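Local coordinates for protein DNA fragmentation factor 40 KDA subunit (Mus musculus, PDB 1V0D) that cuts chromosomal DNA and drives chromatin condensation during apoptosis, acting as a caspase-activated endonuclease, at residues A[107-112]-A[120-125]; A[146-151]-A[156-161]; A[176-181]-A[187-192]; A[210-215]-A[245-250]; A[276-281]-A[321-326]. All coordinates share one frame; numbering follows the deposited sequence.

Contact 1: A[107-112]-A[120-125]; sequences RQQLSD and KLLADL. Unlike the reference sequence in segment 107-112: Q109 (reference Leu).
The flat group of this contact, the amide of Q109, meets L122 only loosely: its OE1 lies 4.0 Å from L122 CD1, and the closer touching is done by aliphatic carbon. Nearer the backbone, CB of Q109 rests 3.3 Å from CD2 of L122, the two side chains crossing at about a right angle. The modelled glutamine stands where the reference sequence has leucine, and here it is mainly its aliphatic base that packs.

L110 and L122 supply the buried part. They run past each other in opposite directions, so that CD2 of L110 reaches back to L122 CB at 3.6 Å. L122 has its CG anti to the backbone N (chi1 -150°), which carries CD2 across to the base of Q109 and to L110. A123 adds a small surface beside it, its CB 4.5 Å from L110 CD2, consistent with the leucine lying close alongside. From the second subunit, I88 packs on Q109 and L92 on L122, which draws this contact into the dimer interface.

The axes of 107-111 and 120-125 approach to 9.6 Å, with directions 143° apart: helices 103-111 and 116-129 form a leucine-packed, inclined and roughly antiparallel alpha-alpha hairpin joined by a short turn.

Contact 2: A[146-151]-A[156-161]; sequences EGLESR and SGYLRY
An irregular loop packs against helix 155-175, its L148 standing with its CA 8.6 Å from the CA of Y158, a spacing that the two side chains fill. L148 lays both methyls over one face of the Y158 ring. CD1 of L148 sits above the middle, 3.9 Å from the centroid of the Y158 ring and 11° off the normal, a CH-pi contact; CD2 covers the phenolic end, 3.7 Å from CZ of Y158. With CG placed anti to the carbonyl carbon (chi1 -51°), the leucine fork spans the ring lengthwise. Another aromatic, F152, meets the Y158 ring edge-to-face.

About one turn further along the helix, Y161 is crossed by R151 of the loop at about a right angle. NH2 of R151 comes 3.5 Å from Y161 CE1, but guanidinium and ring planes stand well away from parallel, so this is no flat stack. The arginine bends at chi3 and turns its other nitrogen to its own loop: NH1 of R151 bonds E149 OE1 at 2.6 Å, with the oxygen 27° out of the guanidinium plane. R138 also holds the loop backbone, donating to the carbonyl oxygens of L148 and E149.

No hydrogen bond spans the two segments. Between them the contact is thus mainly dispersion and CH-pi, while the E149–R151 salt bridge, formed within the loop, probably keeps the arginine charge balanced on an exposed surface.

Contact 3: A[176-181]-A[187-192]; sequences AYTSMV and EEYLRV
Y189 presents its ring to V181, whose CG2 makes a CH-pi contact over one face, 4.0 Å from the centroid of the Y189 ring and displaced toward the rim. The same ring is met obliquely by T178, OG1 standing 3.2 Å from Y189 CD2. The ring of Y189 crosses the gap between helix and loop because its CG stands opposite the backbone N (chi1 -169°). These residues close the hairpin of helices 155-175 and 186-202: the loop after the first helix folds back on the opening turns of the second. Y189 OH hydrogen-bonds V174 O and T178 OG1 hydrogen-bonds S175 O, so two hydroxyls satisfy carbonyls at the end of the first helix. A tyrosine fits here by being apolar along its ring and polar at its end, where Y189 OH also rests 3.5 Å from Y177 CB. The methyl of T178 turns to L190, CG2 lying 3.5 Å from CD2 of that leucine on the exposed border. L275 of helix 267-281 packs on Y189 as well.

Contact 4: A[210-215]-A[245-250]; sequences FDRGAE and NPYGNR
The hydroxyl of Y247 is gripped twice by the backbone of the facing loop. It donates to F210 O at 2.7 Å from Y247 OH, reaching a lone pair in the carbonyl plane at a C=O...donor angle of 128°, and Y247 OH accepts from R212 N at 2.9 Å with an N-H...acceptor angle of 152°. Tyrosine suits the place because a hydroxyl can do both at the end of a long, stiff ring.

R212 then folds over that ring. Its CG sits between the backbone N and the carbonyl carbon, and from there the chain runs extended, opposite in sense to Y247. CD of R212 lies 3.7 Å from the centroid of the Y247 ring, almost on the normal, and the guanidinium lies flat further on, centres 4.0 Å apart and planes at 16°. Lying flat leaves the N-H groups pointing outward: NH2 makes a salt bridge with E136 and a bond to I133 O, while NH1 bonds E224 O, so the buried charge is probably well compensated.

A stacked arginine–tyrosine cation-pi pair with a backbone-bonded hydroxyl here joins the two loops on either side, in sequence, of the zinc ligands C229, C238 and H242.

Contact 5: A[276-281]-A[321-326]; sequences AEAIQD and RIYRPQ
A278, I322 and Y323 form the close side of this contact, where the C-terminal tail packs across the last turns of helix 267-281 in the helical part of the nuclease region. CB of A278 meets CG2 of I322 at 3.5 Å, and F290 of helix 287-295 touches both residues. The small alanine lets the branched isoleucine come close to the helix. The same I322 CG2 lies over the centre of the neighbouring Y323 ring, 3.7 Å above its plane, so one methyl serves both helix and ring, and Y323 contributes the largest surface to the contact.

Toward the D281 end the contact becomes polar and more open. The carboxylate of D281 forms a salt bridge with R283, which also makes a cation-pi contact with Y323. Beyond it the tail turns away, but backbone bonds pair I322 with N286 and R324 with E284, and R324 forms salt bridges with E284 and E288. Back at the packed side, A278 O lies near the plane of the Y323 ring, 3.5 Å from Y323 CE2.

How the contacts relate
Along the chain the five contacts open in numerical order, and all lie in the nuclease family region. Contacts 2 and 4 touch, with centres about 12 Å apart: L159 of helix 155-175 packs on Y247, and a weak ion pair joins R160 to D211. Contacts 3 and 5 touch as well, centres about 14 Å apart, where I279 of helix 267-281 meets Y189 and V192 of helix 186-202. Helix 155-175 runs from contact 2 to the loop of contact 3, their centres about 33 Å apart. Contact 1 lies about 27 Å from contact 4 but 54 Å from contact 3, centre to centre. In this elongated subunit much of the dimer packing seen here is at contact 1, though contact 4 also reaches the second subunit.

Contact 1: A[107-112]-A[120-125]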
# COMPACT_ATOMS: atom_id res chain seq x y z
N ARG A 107 -0.43 26.80 -1.65
CA ARG A 107 -0.52 26.54 -0.22
C ARG A 107 -1.56 27.45 0.42
O ARG A 107 -2.31 27.03 1.31
CB ARG A 107 0.83 26.77 0.46
CG ARG A 107 1.90 25.80 0.00
CD ARG A 107 3.13 25.89 0.88
NE ARG A 107 4.16 24.94 0.47
CZ ARG A 107 5.32 24.76 1.10
NH1 ARG A 107 5.61 25.46 2.19
NH2 ARG A 107 6.19 23.87 0.64
N GLN A 108 -1.61 28.70 -0.03
CA GLN A 108 -2.57 29.65 0.52
C GLN A 108 -3.99 29.22 0.22
O GLN A 108 -4.85 29.25 1.11
CB GLN A 108 -2.31 31.05 -0.05
CG GLN A 108 -0.99 31.65 0.40
CD GLN A 108 -0.93 33.15 0.18
OE1 GLN A 108 -1.73 33.90 0.73
NE2 GLN A 108 0.03 33.59 -0.63
N GLN A 109 -4.25 28.82 -1.02
CA GLN A 109 -5.59 28.38 -1.39
C GLN A 109 -5.99 27.14 -0.60
O GLN A 109 -7.17 26.86 -0.42
CB GLN A 109 -5.68 28.11 -2.88
CG GLN A 109 -5.69 29.36 -3.72
CD GLN A 109 -6.32 29.13 -5.07
OE1 GLN A 109 -5.84 28.33 -5.87
NE2 GLN A 109 -7.42 29.83 -5.34
N LEU A 110 -4.99 26.38 -0.14
CA LEU A 110 -5.26 25.18 0.64
C LEU A 110 -5.69 25.59 2.04
O LEU A 110 -6.74 25.15 2.53
CB LEU A 110 -4.02 24.30 0.74
CG LEU A 110 -3.75 23.38 -0.45
CD1 LEU A 110 -2.52 22.54 -0.18
CD2 LEU A 110 -4.96 22.48 -0.68
N SER A 111 -4.89 26.43 2.68
CA SER A 111 -5.21 26.92 4.01
C SER A 111 -6.63 27.46 3.94
O SER A 111 -7.48 27.13 4.77
CB SER A 111 -4.24 28.02 4.42
N ASP A 112 -6.88 28.29 2.93
CA ASP A 112 -8.20 28.86 2.71
C ASP A 112 -9.13 27.75 2.23
O ASP A 112 -9.39 27.63 1.04
CB ASP A 112 -8.12 29.98 1.67
N LYS A 120 -8.53 18.58 -3.30
CA LYS A 120 -7.79 17.39 -3.73
C LYS A 120 -6.75 17.81 -4.75
O LYS A 120 -5.55 17.78 -4.48
CB LYS A 120 -8.75 16.39 -4.37
CG LYS A 120 -8.54 14.97 -3.96
CD LYS A 120 -7.18 14.49 -4.37
CE LYS A 120 -6.98 13.04 -3.96
NZ LYS A 120 -5.63 12.56 -4.34
N LEU A 121 -7.23 18.21 -5.92
CA LEU A 121 -6.39 18.66 -7.02
C LEU A 121 -5.29 19.60 -6.54
O LEU A 121 -4.13 19.50 -6.93
CB LEU A 121 -7.25 19.38 -8.06
CG LEU A 121 -6.85 19.25 -9.53
CD1 LEU A 121 -7.91 19.93 -10.37
CD2 LEU A 121 -5.48 19.87 -9.76
N LEU A 122 -5.68 20.52 -5.66
CA LEU A 122 -4.75 21.50 -5.12
C LEU A 122 -3.69 20.83 -4.26
O LEU A 122 -2.51 21.16 -4.35
CB LEU A 122 -5.53 22.52 -4.28
CG LEU A 122 -4.92 23.92 -4.23
CD1 LEU A 122 -4.77 24.43 -5.66
CD2 LEU A 122 -5.82 24.85 -3.42
N ALA A 123 -4.11 19.88 -3.43
CA ALA A 123 -3.17 19.18 -2.57
C ALA A 123 -2.22 18.38 -3.45
O ALA A 123 -1.01 18.36 -3.22
CB ALA A 123 -3.91 18.25 -1.63
N ASP A 124 -2.79 17.75 -4.47
CA ASP A 124 -2.00 16.96 -5.40
C ASP A 124 -0.99 17.83 -6.13
O ASP A 124 0.19 17.48 -6.21
CB ASP A 124 -2.91 16.26 -6.41
CG ASP A 124 -3.74 15.16 -5.78
OD1 ASP A 124 -3.21 14.44 -4.89
OD2 ASP A 124 -4.91 14.99 -6.18
N LEU A 125 -1.44 18.96 -6.65
CA LEU A 125 -0.56 19.87 -7.37
C LEU A 125 0.61 20.29 -6.51
O LEU A 125 1.76 20.28 -6.95
CB LEU A 125 -1.33 21.10 -7.84
CG LEU A 125 -2.07 20.84 -9.15
CD1 LEU A 125 -2.97 22.02 -9.50
CD2 LEU A 125 -1.05 20.58 -10.25

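Contact 2: A[146-151]-A[156-161]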
# COMPACT_ATOMS: atom_id res chain seq x y z
N GLU A 146 13.22 11.93 6.11
CA GLU A 146 12.50 11.90 7.39
C GLU A 146 11.97 10.53 7.79
O GLU A 146 11.07 9.99 7.15
CB GLU A 146 11.32 12.87 7.36
CG GLU A 146 11.71 14.33 7.49
CD GLU A 146 10.50 15.24 7.40
OE1 GLU A 146 9.54 15.03 8.19
OE2 GLU A 146 10.50 16.15 6.53
N GLY A 147 12.53 9.97 8.85
CA GLY A 147 12.05 8.69 9.32
C GLY A 147 12.98 7.54 9.02
O GLY A 147 12.80 6.43 9.54
N LEU A 148 13.97 7.80 8.18
CA LEU A 148 14.92 6.76 7.82
C LEU A 148 16.07 6.81 8.81
O LEU A 148 16.48 7.89 9.23
CB LEU A 148 15.45 6.99 6.41
CG LEU A 148 14.38 7.20 5.34
CD1 LEU A 148 15.04 7.38 3.99
CD2 LEU A 148 13.45 6.01 5.33
N GLU A 149 16.58 5.63 9.17
CA GLU A 149 17.69 5.55 10.10
C GLU A 149 18.80 6.50 9.64
O GLU A 149 18.72 7.07 8.55
CB GLU A 149 18.20 4.11 10.17
CG GLU A 149 17.11 3.12 10.52
CD GLU A 149 17.64 1.72 10.81
OE1 GLU A 149 18.31 1.13 9.94
OE2 GLU A 149 17.37 1.21 11.92
N SER A 150 19.83 6.67 10.45
CA SER A 150 20.90 7.58 10.08
C SER A 150 21.87 7.03 9.06
O SER A 150 22.41 7.78 8.24
CB SER A 150 21.66 8.03 11.32
OG SER A 150 20.77 8.70 12.21
N ARG A 151 22.11 5.72 9.11
CA ARG A 151 23.03 5.07 8.18
C ARG A 151 22.76 5.49 6.74
O ARG A 151 23.66 5.46 5.90
CB ARG A 151 22.91 3.55 8.30
CG ARG A 151 21.47 3.08 8.14
CD ARG A 151 21.20 1.73 8.77
NE ARG A 151 21.35 0.63 7.82
CZ ARG A 151 20.67 -0.51 7.90
NH1 ARG A 151 19.79 -0.69 8.88
NH2 ARG A 151 20.87 -1.48 7.01
N SER A 156 19.82 6.93 -3.56
CA SER A 156 20.01 5.69 -4.30
C SER A 156 20.30 4.58 -3.31
O SER A 156 19.78 3.48 -3.42
CB SER A 156 21.20 5.80 -5.26
OG SER A 156 20.90 6.64 -6.36
N GLY A 157 21.14 4.90 -2.33
CA GLY A 157 21.52 3.93 -1.33
C GLY A 157 20.35 3.35 -0.58
O GLY A 157 20.29 2.15 -0.36
N TYR A 158 19.41 4.20 -0.19
CA TYR A 158 18.27 3.71 0.55
C TYR A 158 17.41 2.83 -0.35
O TYR A 158 17.07 1.71 0.03
CB TYR A 158 17.42 4.86 1.09
CG TYR A 158 16.13 4.38 1.71
CD1 TYR A 158 16.14 3.63 2.89
CD2 TYR A 158 14.91 4.59 1.08
CE1 TYR A 158 14.94 3.11 3.42
CE2 TYR A 158 13.72 4.08 1.59
CZ TYR A 158 13.74 3.34 2.76
OH TYR A 158 12.57 2.83 3.25
N LEU A 159 17.07 3.34 -1.54
CA LEU A 159 16.25 2.58 -2.49
C LEU A 159 16.91 1.25 -2.86
O LEU A 159 16.22 0.25 -3.08
CB LEU A 159 15.99 3.43 -3.73
CG LEU A 159 14.56 3.96 -3.85
CD1 LEU A 159 14.00 4.35 -2.50
CD2 LEU A 159 14.55 5.15 -4.78
N ARG A 160 18.23 1.24 -2.93
CA ARG A 160 18.96 0.02 -3.24
C ARG A 160 18.64 -0.96 -2.11
O ARG A 160 18.23 -2.10 -2.35
CB ARG A 160 20.46 0.31 -3.28
CG ARG A 160 21.30 -0.81 -3.86
CD ARG A 160 22.74 -0.36 -3.97
NE ARG A 160 22.82 0.99 -4.52
CZ ARG A 160 23.80 1.85 -4.25
NH1 ARG A 160 24.80 1.49 -3.43
NH2 ARG A 160 23.79 3.07 -4.77
N TYR A 161 18.84 -0.51 -0.88
CA TYR A 161 18.58 -1.30 0.32
C TYR A 161 17.13 -1.81 0.31
O TYR A 161 16.86 -2.97 0.62
CB TYR A 161 18.79 -0.44 1.57
CG TYR A 161 18.25 -1.06 2.83
CD1 TYR A 161 19.00 -1.99 3.55
CD2 TYR A 161 16.95 -0.77 3.28
CE1 TYR A 161 18.48 -2.62 4.69
CE2 TYR A 161 16.41 -1.39 4.42
CZ TYR A 161 17.19 -2.32 5.12
OH TYR A 161 16.68 -2.94 6.25

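Contact 3: A[176-181]-A[187-192]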
# COMPACT_ATOMS: atom_id res chain seq x y z
N ALA A 176 11.55 -20.98 4.45
CA ALA A 176 10.41 -21.35 5.26
C ALA A 176 9.66 -22.57 4.71
O ALA A 176 8.88 -23.21 5.43
CB ALA A 176 9.46 -20.16 5.36
N TYR A 177 9.89 -22.91 3.45
CA TYR A 177 9.20 -24.03 2.83
C TYR A 177 9.91 -25.37 3.00
O TYR A 177 9.30 -26.42 2.82
CB TYR A 177 9.01 -23.75 1.33
CG TYR A 177 7.97 -24.63 0.66
CD1 TYR A 177 6.61 -24.39 0.84
CD2 TYR A 177 8.35 -25.69 -0.18
CE1 TYR A 177 5.65 -25.17 0.19
CE2 TYR A 177 7.40 -26.47 -0.82
CZ TYR A 177 6.05 -26.21 -0.64
OH TYR A 177 5.09 -26.97 -1.29
N THR A 178 11.19 -25.34 3.37
CA THR A 178 11.94 -26.58 3.54
C THR A 178 11.21 -27.62 4.38
O THR A 178 11.41 -28.82 4.21
CB THR A 178 13.33 -26.33 4.18
OG1 THR A 178 14.03 -25.31 3.46
CG2 THR A 178 14.17 -27.60 4.15
N SER A 179 10.35 -27.16 5.28
CA SER A 179 9.60 -28.06 6.16
C SER A 179 8.50 -28.83 5.43
O SER A 179 8.19 -29.96 5.79
CB SER A 179 8.97 -27.28 7.32
OG SER A 179 7.91 -26.45 6.87
N MET A 180 7.90 -28.22 4.41
CA MET A 180 6.84 -28.89 3.67
C MET A 180 7.39 -29.76 2.54
O MET A 180 6.65 -30.22 1.68
CB MET A 180 5.86 -27.85 3.12
CG MET A 180 5.05 -27.19 4.23
SD MET A 180 3.97 -25.85 3.67
CE MET A 180 4.82 -24.35 4.37
N VAL A 181 8.70 -30.00 2.59
CA VAL A 181 9.40 -30.84 1.63
C VAL A 181 9.60 -32.21 2.27
O VAL A 181 9.64 -32.33 3.49
CB VAL A 181 10.79 -30.25 1.30
CG1 VAL A 181 11.52 -31.13 0.31
CG2 VAL A 181 10.64 -28.85 0.76
N GLU A 187 17.46 -32.40 2.44
CA GLU A 187 18.87 -32.03 2.46
C GLU A 187 19.24 -31.27 1.19
O GLU A 187 19.77 -30.16 1.25
CB GLU A 187 19.74 -33.28 2.60
N GLU A 188 18.96 -31.88 0.04
CA GLU A 188 19.27 -31.27 -1.24
C GLU A 188 18.61 -29.90 -1.37
O GLU A 188 19.20 -28.97 -1.90
CB GLU A 188 18.81 -32.18 -2.39
CG GLU A 188 19.94 -32.70 -3.27
CD GLU A 188 20.64 -31.59 -4.05
OE1 GLU A 188 21.64 -31.89 -4.76
OE2 GLU A 188 20.19 -30.43 -3.97
N TYR A 189 17.38 -29.79 -0.88
CA TYR A 189 16.67 -28.52 -0.94
C TYR A 189 17.54 -27.44 -0.32
O TYR A 189 17.75 -26.38 -0.92
CB TYR A 189 15.35 -28.60 -0.17
CG TYR A 189 14.42 -27.43 -0.40
CD1 TYR A 189 13.50 -27.43 -1.45
CD2 TYR A 189 14.41 -26.35 0.47
CE1 TYR A 189 12.59 -26.39 -1.61
CE2 TYR A 189 13.50 -25.30 0.32
CZ TYR A 189 12.59 -25.33 -0.72
OH TYR A 189 11.66 -24.33 -0.84
N LEU A 190 18.05 -27.72 0.87
CA LEU A 190 18.91 -26.77 1.58
C LEU A 190 20.20 -26.53 0.82
O LEU A 190 20.74 -25.43 0.82
CB LEU A 190 19.21 -27.27 2.99
CG LEU A 190 17.95 -27.44 3.86
CD1 LEU A 190 18.31 -28.10 5.18
CD2 LEU A 190 17.28 -26.09 4.07
N ARG A 191 20.70 -27.58 0.16
CA ARG A 191 21.91 -27.45 -0.63
C ARG A 191 21.64 -26.49 -1.78
O ARG A 191 22.44 -25.58 -2.05
CB ARG A 191 22.34 -28.82 -1.19
CG ARG A 191 23.43 -28.73 -2.24
CD ARG A 191 23.13 -29.64 -3.43
NE ARG A 191 23.73 -29.17 -4.68
CZ ARG A 191 23.48 -27.99 -5.25
NH1 ARG A 191 22.63 -27.14 -4.68
NH2 ARG A 191 24.07 -27.66 -6.39
N VAL A 192 20.51 -26.69 -2.46
CA VAL A 192 20.10 -25.85 -3.59
C VAL A 192 19.83 -24.44 -3.09
O VAL A 192 20.32 -23.46 -3.65
CB VAL A 192 18.81 -26.40 -4.28
CG1 VAL A 192 18.28 -25.40 -5.30
CG2 VAL A 192 19.11 -27.71 -4.98

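Contact 4: A[210-215]-A[245-250]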
# COMPACT_ATOMS: atom_id res chain seq x y z
N PHE A 210 16.57 -0.84 -8.15
CA PHE A 210 15.97 0.43 -7.74
C PHE A 210 16.84 1.66 -7.76
O PHE A 210 16.33 2.77 -7.64
CB PHE A 210 15.36 0.33 -6.34
CG PHE A 210 14.08 -0.43 -6.27
CD1 PHE A 210 13.54 -1.04 -7.40
CD2 PHE A 210 13.41 -0.57 -5.06
CE1 PHE A 210 12.37 -1.78 -7.32
CE2 PHE A 210 12.23 -1.30 -4.97
CZ PHE A 210 11.71 -1.91 -6.10
N ASP A 211 18.15 1.50 -7.90
CA ASP A 211 18.99 2.69 -7.87
C ASP A 211 19.47 3.23 -9.21
O ASP A 211 20.14 2.55 -9.99
CB ASP A 211 20.15 2.48 -6.87
CG ASP A 211 21.52 2.46 -7.52
OD1 ASP A 211 22.00 1.36 -7.86
OD2 ASP A 211 22.12 3.55 -7.68
N ARG A 212 19.07 4.48 -9.49
CA ARG A 212 19.47 5.15 -10.71
C ARG A 212 20.98 5.20 -10.64
O ARG A 212 21.58 4.79 -9.64
CB ARG A 212 18.87 6.56 -10.76
CG ARG A 212 19.09 7.41 -9.51
CD ARG A 212 18.33 8.75 -9.59
NE ARG A 212 18.66 9.66 -8.48
CZ ARG A 212 18.04 10.82 -8.23
NH1 ARG A 212 17.04 11.23 -9.01
NH2 ARG A 212 18.43 11.57 -7.22
N GLY A 213 21.64 5.69 -11.67
CA GLY A 213 23.09 5.71 -11.57
C GLY A 213 23.71 4.32 -11.48
O GLY A 213 24.78 4.16 -10.91
N ALA A 214 23.04 3.31 -12.02
CA ALA A 214 23.58 1.96 -12.05
C ALA A 214 23.61 1.59 -13.53
O ALA A 214 22.94 2.23 -14.34
CB ALA A 214 22.67 1.01 -11.27
N GLU A 215 24.39 0.57 -13.90
CA GLU A 215 24.46 0.14 -15.30
C GLU A 215 23.03 0.13 -15.85
O GLU A 215 22.10 -0.33 -15.17
CB GLU A 215 25.07 -1.27 -15.38
CG GLU A 215 25.33 -1.78 -16.81
CD GLU A 215 26.46 -1.02 -17.53
OE1 GLU A 215 26.33 0.22 -17.73
OE2 GLU A 215 27.48 -1.65 -17.91
N ASN A 245 8.54 8.71 -9.29
CA ASN A 245 9.95 8.99 -9.06
C ASN A 245 10.16 9.09 -7.56
O ASN A 245 10.12 10.17 -6.98
CB ASN A 245 10.37 10.28 -9.76
CG ASN A 245 11.89 10.47 -9.75
OD1 ASN A 245 12.46 11.05 -10.69
ND2 ASN A 245 12.55 10.00 -8.70
N PRO A 246 10.41 7.95 -6.91
CA PRO A 246 10.64 7.91 -5.46
C PRO A 246 11.78 8.81 -4.99
O PRO A 246 11.90 9.06 -3.80
CB PRO A 246 10.91 6.43 -5.20
CG PRO A 246 11.60 6.00 -6.47
CD PRO A 246 10.73 6.65 -7.53
N TYR A 247 12.60 9.29 -5.91
CA TYR A 247 13.73 10.12 -5.53
C TYR A 247 13.46 11.60 -5.28
O TYR A 247 14.32 12.28 -4.70
CB TYR A 247 14.84 10.06 -6.58
CG TYR A 247 15.55 8.74 -6.68
CD1 TYR A 247 15.04 7.71 -7.47
CD2 TYR A 247 16.76 8.54 -6.02
CE1 TYR A 247 15.72 6.51 -7.60
CE2 TYR A 247 17.45 7.33 -6.14
CZ TYR A 247 16.92 6.32 -6.94
OH TYR A 247 17.58 5.13 -7.09
N GLY A 248 12.31 12.12 -5.68
CA GLY A 248 12.14 13.55 -5.47
C GLY A 248 11.12 14.01 -4.47
O GLY A 248 10.62 15.13 -4.59
N ASN A 249 10.85 13.21 -3.44
CA ASN A 249 9.81 13.60 -2.51
C ASN A 249 9.69 12.52 -1.44
O ASN A 249 9.81 11.33 -1.73
CB ASN A 249 8.53 13.72 -3.33
CG ASN A 249 7.35 14.14 -2.54
OD1 ASN A 249 7.00 13.52 -1.54
ND2 ASN A 249 6.69 15.20 -2.99
N ARG A 250 9.46 12.93 -0.19
CA ARG A 250 9.32 11.97 0.90
C ARG A 250 8.09 11.10 0.70
O ARG A 250 8.17 9.87 0.79
CB ARG A 250 9.19 12.70 2.24
CG ARG A 250 8.81 11.77 3.36
CD ARG A 250 8.61 12.46 4.68
NE ARG A 250 8.16 11.49 5.67
CZ ARG A 250 6.88 11.26 5.96
NH1 ARG A 250 5.91 11.96 5.37
NH2 ARG A 250 6.57 10.29 6.82

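Contact 5: A[276-281]-A[321-326]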
# COMPACT_ATOMS: atom_id res chain seq x y z
N ALA A 276 10.25 -27.67 -5.16
CA ALA A 276 10.27 -28.78 -4.21
C ALA A 276 10.06 -30.09 -4.97
O ALA A 276 10.89 -31.00 -4.89
CB ALA A 276 9.17 -28.61 -3.16
N GLU A 277 8.96 -30.17 -5.71
CA GLU A 277 8.65 -31.36 -6.48
C GLU A 277 9.80 -31.78 -7.41
O GLU A 277 10.10 -32.97 -7.54
CB GLU A 277 7.36 -31.15 -7.27
CG GLU A 277 6.20 -31.99 -6.77
CD GLU A 277 6.19 -33.41 -7.37
OE1 GLU A 277 6.02 -33.52 -8.62
OE2 GLU A 277 6.34 -34.41 -6.62
N ALA A 278 10.46 -30.80 -8.03
CA ALA A 278 11.57 -31.09 -8.94
C ALA A 278 12.78 -31.69 -8.23
O ALA A 278 13.46 -32.56 -8.76
CB ALA A 278 11.99 -29.82 -9.69
N ILE A 279 13.03 -31.22 -7.01
CA ILE A 279 14.15 -31.72 -6.23
C ILE A 279 13.90 -33.14 -5.74
O ILE A 279 14.83 -33.87 -5.43
CB ILE A 279 14.42 -30.80 -5.02
CG1 ILE A 279 15.13 -29.54 -5.49
CG2 ILE A 279 15.25 -31.52 -3.97
CD1 ILE A 279 15.52 -28.60 -4.38
N GLN A 280 12.63 -33.54 -5.67
CA GLN A 280 12.29 -34.88 -5.22
C GLN A 280 12.29 -35.85 -6.40
O GLN A 280 12.45 -37.06 -6.22
CB GLN A 280 10.92 -34.86 -4.54
CG GLN A 280 10.85 -33.76 -3.48
CD GLN A 280 9.47 -33.60 -2.85
OE1 GLN A 280 8.45 -33.86 -3.48
NE2 GLN A 280 9.45 -33.13 -1.61
N ASP A 281 12.14 -35.31 -7.60
CA ASP A 281 12.11 -36.11 -8.82
C ASP A 281 13.23 -37.14 -8.93
O ASP A 281 12.98 -38.30 -9.27
CB ASP A 281 12.20 -35.19 -10.03
CG ASP A 281 12.16 -35.96 -11.34
OD1 ASP A 281 11.04 -36.18 -11.87
OD2 ASP A 281 13.25 -36.36 -11.83
N ARG A 321 12.84 -26.67 -18.94
CA ARG A 321 13.96 -25.98 -18.32
C ARG A 321 14.18 -26.35 -16.87
O ARG A 321 15.10 -25.85 -16.23
CB ARG A 321 13.76 -24.47 -18.41
CG ARG A 321 13.54 -23.94 -19.81
CD ARG A 321 13.29 -22.45 -19.80
NE ARG A 321 14.41 -21.69 -19.24
CZ ARG A 321 14.37 -20.38 -19.00
NH1 ARG A 321 13.26 -19.69 -19.27
NH2 ARG A 321 15.43 -19.76 -18.49
N ILE A 322 13.35 -27.24 -16.34
CA ILE A 322 13.46 -27.64 -14.95
C ILE A 322 14.68 -28.50 -14.63
O ILE A 322 15.34 -28.30 -13.60
CB ILE A 322 12.17 -28.35 -14.49
CG1 ILE A 322 11.01 -27.34 -14.51
CG2 ILE A 322 12.35 -28.96 -13.11
CD1 ILE A 322 9.65 -27.92 -14.19
N TYR A 323 15.01 -29.45 -15.51
CA TYR A 323 16.16 -30.32 -15.26
C TYR A 323 17.35 -30.10 -16.18
O TYR A 323 17.21 -29.64 -17.31
CB TYR A 323 15.75 -31.79 -15.34
CG TYR A 323 14.60 -32.16 -14.42
CD1 TYR A 323 13.31 -32.29 -14.91
CD2 TYR A 323 14.82 -32.38 -13.06
CE1 TYR A 323 12.26 -32.64 -14.08
CE2 TYR A 323 13.78 -32.73 -12.22
CZ TYR A 323 12.50 -32.85 -12.74
OH TYR A 323 11.44 -33.17 -11.92
N ARG A 324 18.54 -30.43 -15.68
CA ARG A 324 19.76 -30.27 -16.45
C ARG A 324 19.85 -31.34 -17.51
O ARG A 324 19.66 -32.53 -17.22
CB ARG A 324 21.00 -30.37 -15.55
CG ARG A 324 21.22 -29.18 -14.63
CD ARG A 324 22.59 -29.26 -13.98
NE ARG A 324 22.72 -28.41 -12.80
CZ ARG A 324 22.50 -27.10 -12.80
NH1 ARG A 324 22.15 -26.48 -13.91
NH2 ARG A 324 22.65 -26.42 -11.68
N PRO A 325 20.12 -30.94 -18.76
CA PRO A 325 20.25 -31.82 -19.93
C PRO A 325 21.28 -32.90 -19.69
O PRO A 325 22.40 -32.61 -19.27
CB PRO A 325 20.69 -30.87 -21.03
CG PRO A 325 20.02 -29.60 -20.65
CD PRO A 325 20.28 -29.54 -19.16
N GLN A 326 20.90 -34.15 -19.96
CA GLN A 326 21.83 -35.26 -19.80
C GLN A 326 22.66 -35.28 -21.08
O GLN A 326 22.12 -35.50 -22.17
CB GLN A 326 21.07 -36.58 -19.64